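PDB 2R5F: transcriptional regulator, putative from Pseudomonas syringae pv. tomato, which probably binds a sugar or sugar-derived effector through this domain and regulates transcription as a DNA-binding protein of the SorC family. Local coordinates for residues G21-I26 and L249-T254; Q41-A46 and I253-T258; H49-S54 and R226-A231. One frame throughout, in Å; residues are numbered along the deposited sequence.

Interaction 1 of 3, residues G21-I26 and L249-T254; sequences GIRQVI and LDVLIT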
loop_
_atom_site.group_PDB
_atom_site.type_symbol
_atom_site.label_atom_id
_atom_site.label_comp_id
_atom_site.label_asym_id
_atom_site.label_seq_id
_atom_site.Cartn_x
_atom_site.Cartn_y
_atom_site.Cartn_z
ATOM N N GLY A 21 4.306 -15.578 -8.842
ATOM C CA GLY A 21 2.876 -15.952 -8.872
ATOM C C GLY A 21 1.989 -14.794 -8.459
ATOM O O GLY A 21 1.028 -14.960 -7.735
ATOM N N ILE A 22 2.352 -13.588 -8.884
ATOM C CA ILE A 22 1.540 -12.424 -8.632
ATOM C C ILE A 22 0.780 -12.095 -9.912
ATOM O O ILE A 22 1.348 -12.153 -11.020
ATOM C CB ILE A 22 2.401 -11.207 -8.141
ATOM C CG1 ILE A 22 1.600 -9.904 -8.164
ATOM C CG2 ILE A 22 3.636 -11.025 -9.001
ATOM C CD1 ILE A 22 2.205 -8.786 -7.347
ATOM N N ARG A 23 -0.475 -11.686 -9.741
ATOM C CA ARG A 23 -1.355 -11.367 -10.861
ATOM C C ARG A 23 -0.821 -10.288 -11.796
ATOM O O ARG A 23 -0.795 -10.497 -13.012
ATOM C CB ARG A 23 -2.724 -10.926 -10.354
ATOM C CG ARG A 23 -3.815 -11.052 -11.400
ATOM C CD ARG A 23 -4.943 -10.046 -11.171
ATOM N NE ARG A 23 -5.626 -10.149 -9.881
ATOM C CZ ARG A 23 -6.203 -9.105 -9.282
ATOM N NH1 ARG A 23 -6.817 -9.246 -8.105
ATOM N NH2 ARG A 23 -6.153 -7.897 -9.857
ATOM N N GLN A 24 -0.421 -9.142 -11.240
ATOM C CA GLN A 24 -0.021 -8.007 -12.060
ATOM C C GLN A 24 1.185 -7.303 -11.502
ATOM O O GLN A 24 1.271 -7.060 -10.317
ATOM C CB GLN A 24 -1.168 -7.001 -12.217
ATOM C CG GLN A 24 -0.923 -5.984 -13.322
ATOM C CD GLN A 24 -2.044 -4.981 -13.477
ATOM O OE1 GLN A 24 -2.768 -4.691 -12.529
ATOM N NE2 GLN A 24 -2.193 -4.438 -14.679
ATOM N N VAL A 25 2.124 -6.971 -12.377
ATOM C CA VAL A 25 3.229 -6.097 -12.010
ATOM C C VAL A 25 3.214 -4.987 -13.065
ATOM O O VAL A 25 3.032 -5.245 -14.248
ATOM C CB VAL A 25 4.575 -6.871 -12.044
ATOM C CG1 VAL A 25 5.740 -5.930 -11.997
ATOM C CG2 VAL A 25 4.634 -7.970 -10.956
ATOM N N ILE A 26 3.344 -3.747 -12.610
ATOM C CA ILE A 26 3.426 -2.575 -13.474
ATOM C C ILE A 26 4.791 -1.999 -13.206
ATOM O O ILE A 26 5.108 -1.734 -12.060
ATOM C CB ILE A 26 2.337 -1.551 -13.104
ATOM C CG1 ILE A 26 0.952 -2.201 -13.287
ATOM C CG2 ILE A 26 2.546 -0.229 -13.862
ATOM C CD1 ILE A 26 -0.225 -1.276 -13.452
ATOM N N LEU A 249 0.547 -9.507 -1.977
ATOM C CA LEU A 249 0.232 -8.592 -3.053
ATOM C C LEU A 249 -0.435 -9.268 -4.235
ATOM O O LEU A 249 -0.104 -10.401 -4.599
ATOM C CB LEU A 249 1.527 -7.908 -3.528
ATOM C CG LEU A 249 2.363 -7.232 -2.447
ATOM C CD1 LEU A 249 3.610 -6.642 -3.070
ATOM C CD2 LEU A 249 1.493 -6.150 -1.689
ATOM N N ASP A 250 -1.376 -8.550 -4.836
ATOM C CA ASP A 250 -2.007 -8.926 -6.086
ATOM C C ASP A 250 -1.544 -8.044 -7.258
ATOM O O ASP A 250 -1.517 -8.484 -8.399
ATOM C CB ASP A 250 -3.520 -8.850 -5.907
ATOM C CG ASP A 250 -4.013 -9.821 -4.846
ATOM O OD1 ASP A 250 -3.975 -11.042 -5.131
ATOM O OD2 ASP A 250 -4.394 -9.373 -3.727
ATOM N N VAL A 251 -1.201 -6.796 -6.959
ATOM C CA VAL A 251 -0.633 -5.854 -7.907
ATOM C C VAL A 251 0.563 -5.203 -7.235
ATOM O O VAL A 251 0.505 -4.785 -6.071
ATOM C CB VAL A 251 -1.673 -4.761 -8.340
ATOM C CG1 VAL A 251 -1.100 -3.826 -9.461
ATOM C CG2 VAL A 251 -3.015 -5.409 -8.773
ATOM N N LEU A 252 1.676 -5.140 -7.958
ATOM C CA LEU A 252 2.826 -4.385 -7.483
ATOM C C LEU A 252 3.155 -3.367 -8.519
ATOM O O LEU A 252 3.269 -3.711 -9.685
ATOM C CB LEU A 252 4.035 -5.316 -7.262
ATOM C CG LEU A 252 5.384 -4.651 -7.053
ATOM C CD1 LEU A 252 5.513 -3.945 -5.682
ATOM C CD2 LEU A 252 6.477 -5.725 -7.293
ATOM N N ILE A 253 3.271 -2.111 -8.096
ATOM C CA ILE A 253 3.809 -1.052 -8.934
ATOM C C ILE A 253 5.183 -0.648 -8.391
ATOM O O ILE A 253 5.316 -0.329 -7.214
ATOM C CB ILE A 253 2.893 0.179 -8.981
ATOM C CG1 ILE A 253 1.472 -0.249 -9.451
ATOM C CG2 ILE A 253 3.529 1.239 -9.884
ATOM C CD1 ILE A 253 0.406 0.891 -9.352
ATOM N N THR A 254 6.203 -0.718 -9.255
ATOM C CA THR A 254 7.569 -0.537 -8.827
ATOM C C THR A 254 8.404 -0.002 -9.974
ATOM O O THR A 254 7.970 0.017 -11.121
ATOM C CB THR A 254 8.180 -1.881 -8.265
ATOM O OG1 THR A 254 9.391 -1.576 -7.577
ATOM C CG2 THR A 254 8.458 -2.920 -9.350
HETATM O O HOH W 1 -1.858 -12.332 -7.283
#

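Interaction 2 of 3, residues Q41-A46 and I253-T258; sequences QAIGSA and ITDVGT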
loop_
_atom_site.group_PDB
_atom_site.type_symbol
_atom_site.label_atom_id
_atom_site.label_comp_id
_atom_site.label_asym_id
_atom_site.label_seq_id
_atom_site.Cartn_x
_atom_site.Cartn_y
_atom_site.Cartn_z
ATOM N N GLN A 41 7.776 9.184 -6.841
ATOM C CA GLN A 41 6.886 10.027 -7.652
ATOM C C GLN A 41 6.387 9.319 -8.910
ATOM O O GLN A 41 5.242 9.519 -9.313
ATOM C CB GLN A 41 7.566 11.354 -8.066
ATOM C CG GLN A 41 7.841 12.409 -6.929
ATOM C CD GLN A 41 6.628 12.723 -6.033
ATOM O OE1 GLN A 41 5.478 12.593 -6.439
ATOM N NE2 GLN A 41 6.902 13.130 -4.793
ATOM N N ALA A 42 7.270 8.538 -9.543
ATOM C CA ALA A 42 6.897 7.674 -10.670
ATOM C C ALA A 42 5.885 6.609 -10.240
ATOM O O ALA A 42 4.910 6.358 -10.940
ATOM C CB ALA A 42 8.160 7.020 -11.324
ATOM N N ILE A 43 6.139 5.959 -9.105
ATOM C CA ILE A 43 5.202 4.941 -8.571
ATOM C C ILE A 43 3.869 5.574 -8.192
ATOM O O ILE A 43 2.796 5.079 -8.593
ATOM C CB ILE A 43 5.808 4.120 -7.382
ATOM C CG1 ILE A 43 6.952 3.230 -7.895
ATOM C CG2 ILE A 43 4.718 3.219 -6.704
ATOM C CD1 ILE A 43 7.880 2.786 -6.814
ATOM N N GLY A 44 3.923 6.658 -7.422
ATOM C CA GLY A 44 2.692 7.386 -7.057
ATOM C C GLY A 44 1.883 7.798 -8.276
ATOM O O GLY A 44 0.680 7.580 -8.340
ATOM N N SER A 45 2.536 8.379 -9.262
ATOM C CA SER A 45 1.852 8.776 -10.504
ATOM C C SER A 45 1.174 7.622 -11.243
ATOM O O SER A 45 0.033 7.748 -11.679
ATOM C CB SER A 45 2.818 9.493 -11.448
ATOM O OG SER A 45 2.149 9.747 -12.671
ATOM N N ALA A 46 1.882 6.498 -11.384
ATOM C CA ALA A 46 1.316 5.309 -12.013
ATOM C C ALA A 46 0.133 4.789 -11.178
ATOM O O ALA A 46 -0.887 4.367 -11.732
ATOM C CB ALA A 46 2.398 4.231 -12.178
ATOM N N ILE A 253 3.271 -2.111 -8.096
ATOM C CA ILE A 253 3.809 -1.052 -8.934
ATOM C C ILE A 253 5.183 -0.648 -8.391
ATOM O O ILE A 253 5.316 -0.329 -7.214
ATOM C CB ILE A 253 2.893 0.179 -8.981
ATOM C CG1 ILE A 253 1.472 -0.249 -9.451
ATOM C CG2 ILE A 253 3.529 1.239 -9.884
ATOM C CD1 ILE A 253 0.406 0.891 -9.352
ATOM N N THR A 254 6.203 -0.718 -9.255
ATOM C CA THR A 254 7.569 -0.537 -8.827
ATOM C C THR A 254 8.404 -0.002 -9.974
ATOM O O THR A 254 7.970 0.017 -11.121
ATOM C CB THR A 254 8.180 -1.881 -8.265
ATOM O OG1 THR A 254 9.391 -1.576 -7.577
ATOM C CG2 THR A 254 8.458 -2.920 -9.350
ATOM N N ASP A 255 9.616 0.425 -9.683
ATOM C CA ASP A 255 10.496 0.976 -10.737
ATOM C C ASP A 255 11.317 -0.113 -11.438
ATOM O O ASP A 255 11.352 -1.260 -10.976
ATOM C CB ASP A 255 11.430 2.029 -10.115
ATOM C CG ASP A 255 12.277 1.447 -8.999
ATOM O OD1 ASP A 255 11.715 1.142 -7.937
ATOM O OD2 ASP A 255 13.493 1.259 -9.206
ATOM N N VAL A 256 11.991 0.252 -12.536
ATOM C CA VAL A 256 12.825 -0.677 -13.311
ATOM C C VAL A 256 13.963 -1.307 -12.495
ATOM O O VAL A 256 14.204 -2.489 -12.583
ATOM C CB VAL A 256 13.520 0.001 -14.577
ATOM C CG1 VAL A 256 14.247 -1.048 -15.409
ATOM C CG2 VAL A 256 12.562 0.707 -15.435
ATOM N N GLY A 257 14.696 -0.506 -11.743
ATOM C CA GLY A 257 15.874 -1.024 -11.026
ATOM C C GLY A 257 15.418 -2.068 -10.034
ATOM O O GLY A 257 15.994 -3.160 -9.972
ATOM N N THR A 258 14.369 -1.743 -9.282
ATOM C CA THR A 258 13.788 -2.656 -8.313
ATOM C C THR A 258 13.305 -3.930 -8.986
ATOM O O THR A 258 13.561 -5.010 -8.496
ATOM C CB THR A 258 12.613 -2.014 -7.519
ATOM O OG1 THR A 258 13.091 -0.831 -6.855
ATOM C CG2 THR A 258 12.072 -2.994 -6.455
#

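Interaction 3 of 3, residues H49-S54 and R226-A231; sequences HYLETS and RVLGLA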
loop_
_atom_site.group_PDB
_atom_site.type_symbol
_atom_site.label_atom_id
_atom_site.label_comp_id
_atom_site.label_asym_id
_atom_site.label_seq_id
_atom_site.Cartn_x
_atom_site.Cartn_y
_atom_site.Cartn_z
ATOM N N HIS A 49 -3.065 6.815 -11.714
ATOM C CA HIS A 49 -3.655 6.443 -13.005
ATOM C C HIS A 49 -4.375 5.099 -12.904
ATOM O O HIS A 49 -5.484 4.954 -13.404
ATOM C CB HIS A 49 -2.575 6.383 -14.110
ATOM C CG HIS A 49 -2.091 7.725 -14.582
ATOM N ND1 HIS A 49 -1.782 8.759 -13.721
ATOM C CD2 HIS A 49 -1.827 8.185 -15.829
ATOM C CE1 HIS A 49 -1.369 9.804 -14.420
ATOM N NE2 HIS A 49 -1.383 9.481 -15.702
ATOM N N TYR A 50 -3.724 4.123 -12.269
ATOM C CA TYR A 50 -4.299 2.795 -11.984
ATOM C C TYR A 50 -5.677 2.892 -11.315
ATOM O O TYR A 50 -6.636 2.207 -11.702
ATOM C CB TYR A 50 -3.353 1.990 -11.079
ATOM C CG TYR A 50 -3.894 0.624 -10.697
ATOM C CD1 TYR A 50 -3.715 -0.481 -11.535
ATOM C CD2 TYR A 50 -4.603 0.442 -9.520
ATOM C CE1 TYR A 50 -4.233 -1.727 -11.204
ATOM C CE2 TYR A 50 -5.120 -0.817 -9.173
ATOM C CZ TYR A 50 -4.931 -1.889 -10.020
ATOM O OH TYR A 50 -5.448 -3.130 -9.682
ATOM N N LEU A 51 -5.754 3.749 -10.305
ATOM C CA LEU A 51 -6.944 3.939 -9.508
ATOM C C LEU A 51 -7.989 4.687 -10.329
ATOM O O LEU A 51 -9.180 4.478 -10.141
ATOM C CB LEU A 51 -6.584 4.733 -8.254
ATOM C CG LEU A 51 -7.028 4.121 -6.937
ATOM C CD1 LEU A 51 -6.035 3.097 -6.510
ATOM C CD2 LEU A 51 -7.225 5.196 -5.856
ATOM N N GLU A 52 -7.539 5.553 -11.240
ATOM C CA GLU A 52 -8.421 6.209 -12.217
ATOM C C GLU A 52 -9.037 5.263 -13.240
ATOM O O GLU A 52 -10.090 5.546 -13.772
ATOM C CB GLU A 52 -7.657 7.264 -13.010
ATOM C CG GLU A 52 -7.594 8.630 -12.382
ATOM C CD GLU A 52 -6.304 9.357 -12.738
ATOM O OE1 GLU A 52 -5.926 9.380 -13.941
ATOM O OE2 GLU A 52 -5.671 9.901 -11.803
ATOM N N THR A 53 -8.373 4.161 -13.554
ATOM C CA THR A 53 -8.887 3.280 -14.584
ATOM C C THR A 53 -9.346 1.911 -14.071
ATOM O O THR A 53 -10.064 1.194 -14.761
ATOM C CB THR A 53 -7.888 3.136 -15.761
ATOM O OG1 THR A 53 -6.784 2.307 -15.388
ATOM C CG2 THR A 53 -7.365 4.513 -16.210
ATOM N N SER A 54 -8.934 1.563 -12.852
ATOM C CA SER A 54 -9.168 0.226 -12.297
ATOM C C SER A 54 -9.989 0.255 -11.032
ATOM O O SER A 54 -10.238 -0.787 -10.451
ATOM C CB SER A 54 -7.844 -0.509 -12.030
ATOM O OG SER A 54 -7.057 -0.566 -13.216
ATOM N N ARG A 226 -8.108 -7.768 -3.484
ATOM C CA ARG A 226 -7.073 -7.134 -4.305
ATOM C C ARG A 226 -6.178 -6.250 -3.437
ATOM O O ARG A 226 -6.634 -5.281 -2.832
ATOM C CB ARG A 226 -7.763 -6.318 -5.397
ATOM C CG ARG A 226 -6.932 -5.503 -6.335
ATOM C CD ARG A 226 -7.743 -5.425 -7.615
ATOM N NE ARG A 226 -7.698 -4.126 -8.283
ATOM C CZ ARG A 226 -8.679 -3.223 -8.271
ATOM N NH1 ARG A 226 -8.523 -2.074 -8.917
ATOM N NH2 ARG A 226 -9.812 -3.458 -7.622
ATOM N N VAL A 227 -4.907 -6.615 -3.328
ATOM C CA VAL A 227 -3.955 -5.815 -2.552
ATOM C C VAL A 227 -2.943 -5.200 -3.514
ATOM O O VAL A 227 -2.248 -5.915 -4.261
ATOM C CB VAL A 227 -3.259 -6.639 -1.444
ATOM C CG1 VAL A 227 -2.235 -5.801 -0.677
ATOM C CG2 VAL A 227 -4.304 -7.205 -0.488
ATOM N N LEU A 228 -2.916 -3.873 -3.515
ATOM C CA LEU A 228 -1.999 -3.094 -4.338
ATOM C C LEU A 228 -0.799 -2.749 -3.481
ATOM O O LEU A 228 -0.955 -2.036 -2.485
ATOM C CB LEU A 228 -2.704 -1.808 -4.826
ATOM C CG LEU A 228 -2.044 -0.739 -5.721
ATOM C CD1 LEU A 228 -1.406 -1.336 -6.945
ATOM C CD2 LEU A 228 -3.058 0.306 -6.170
ATOM N N GLY A 229 0.378 -3.258 -3.841
ATOM C CA GLY A 229 1.646 -2.789 -3.274
ATOM C C GLY A 229 2.342 -1.691 -4.061
ATOM O O GLY A 229 2.528 -1.818 -5.274
ATOM N N LEU A 230 2.767 -0.618 -3.366
ATOM C CA LEU A 230 3.458 0.482 -3.993
ATOM C C LEU A 230 4.841 0.672 -3.340
ATOM O O LEU A 230 4.914 1.221 -2.265
ATOM C CB LEU A 230 2.656 1.810 -3.892
ATOM C CG LEU A 230 1.190 1.929 -4.351
ATOM C CD1 LEU A 230 0.677 3.315 -4.064
ATOM C CD2 LEU A 230 0.995 1.587 -5.851
ATOM N N ALA A 231 5.913 0.248 -4.015
ATOM C CA ALA A 231 7.247 0.234 -3.406
ATOM C C ALA A 231 8.360 0.092 -4.443
ATOM O O ALA A 231 8.259 -0.700 -5.354
ATOM C CB ALA A 231 7.338 -0.939 -2.417
#

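Interaction 1 of 3, residues G21-I26 and L249-T254
Ile22 lays its longer branch along the backbone of residues 250-252, its CD1 settling against the CB atoms of Leu249 (4.0 Å) and Leu252 (3.9 Å). With CG1 anti to the backbone N (chi1 168°) and the chain extended beyond it, the branch passes the carbonyl of Asp250 and ends in the hollow between those two leucines. Leu244 of helix 237-245 also touches Ile22 and Leu249, and an apolar branched residue suits this buried pocket between strand and helix. On the opposite face of the sheet the bumps are Gln24, Val251, Ile26 and Ile253. Gln24 runs alongside Val251 in the same sense, and its OE1 rests 3.6 Å from Val251 CG1; Ile26 CB meets Ile253 CG1 at 4.0 Å. This is the parallel pairing of strands 24-28 and 251-255, which belong to the sheet of a Rossmann-like domain, helices covering both faces. Its backbone bonds run from Gln24 N to Asp250 O, Leu252 N to Gln24 O, Ile26 N to Leu252 O (2.9 Å, N-H...O angle 167°) and Thr254 N to Ile26 O. Beta-branched residues fit such extended chains well. At the exposed end Arg23 bends at chi3 and lays one guanidinium face over Asp250 CB, the two charges being near but unbonded. A water accepts from Arg23 N (2.9 Å) and donates to Asp250 OD1, while Asp250 OD2 takes the amide of Val227.

Interaction 2 of 3, residues Q41-A46 and I253-T258
Two similar isoleucine torsions, chi1 -68° in Ile43 and -56° in Ile253, set CG2 of each residue anti to its own backbone N, and these two methyls meet at 3.9 Å. The two side chains overlap alongside in opposed senses, one from helix 41-46 and the other from the strand. Ile43 CG2 also lies 3.6 Å from Ile253 O, while its longer branch carries CD1 along the strand to Thr254 CA, 3.9 Å away. One helical turn on, Ala46 CB touches Ile253 CG2; its short methyl suits a place where the helix axis passes only 7.9 Å from the strand. Just beyond, Asp255 N-caps helix 256-262: Thr258 N donates to its OD2 (3.1 Å) from above the carboxylate plane, and Thr258 OG1 donates to its OD1 on the syn side (2.6 Å). These bonds fix the turn from strand into helix, and a short acid is well placed to accept from an amide of the first turn. In this wholly buried packing on one face of the Rossmann-like sheet, segment 41-46 runs roughly antiparallel to residues 253-255, 150° between their directions, with Val28 of strand 24-28 and Leu230 of strand 226-230 touching Ile43 as well.

Interaction 3 of 3, residues H49-S54 and R226-A231
Tyr50 and Arg226 converge from helix and strand and meet at the phenol oxygen. Arg226 NE donates to Tyr50 OH at 2.8 Å with an N-H...O angle of 169°, and the oxygen lies almost in the guanidinium plane, at its edge. The ring and guanidinium planes stand 51° apart, which is no stack. Tyr50 gets there because its CG is anti to the backbone N (chi1 178°), throwing the long ring from the helix toward the strand; a tyrosine can span backbones whose axes are 12.2 Å apart and still end in a polar group. Deeper in, the packing is closely fitted and apolar. Leu228 CD2 sits 3.7 Å from Tyr50 CD2 and 4.1 Å from Leu51 CD1, set between the Tyr50 ring and the Leu51 side chain. Branched leucine suits this buried place, where Val251 and Ile253 of the adjoining strand also touch it. Within the helical segment itself, four residues on from Tyr50, Ser54 CB rests 3.7 Å above the centre of one face of the Tyr50 ring, a close approach that a small side chain allows. Here residues 49-54 of helix 36-54 lie over a parallel region of the sheet in a Rossmann-like alpha/beta domain and run nearly antiparallel to strand 226-230. The looser side is the partly exposed one, where Arg226 makes bent, weak bonds. Its NH1 reaches Tyr50 OH at 3.3 Å, so two N-H groups of one arginine share one acceptor, and the carbonyl O of Ser54 receives a weak, bent bond from the same NH1. A long-reaching cation suits this partly exposed place: bent at chi3, it turns its other terminal nitrogen, NH2, toward Asp59 in a long, weak ion pair.

How the interactions relate
Interactions 1 and 2 share Ile253 and Thr254, so strand 251-255 is gripped along its edge by strand 24-28 and over one face by helix 36-54. Interaction 3 uses that same helix further along, against strand 226-230, which pairs with the other edge of strand 251-255. The chemistry follows the place. Interaction 1 joins neighbouring strands mainly through backbone bonds, from a buried middle to a hydrated, charged end. Interaction 2 is wholly buried and relies on isoleucine and alanine packed on side chain and backbone. Interaction 3 combines a buried leucine cluster with a polar, partly exposed end. Thr254 OG1, probably bonded to Ala231 O, ties strand 251-255 to the residue that follows strand 226-230.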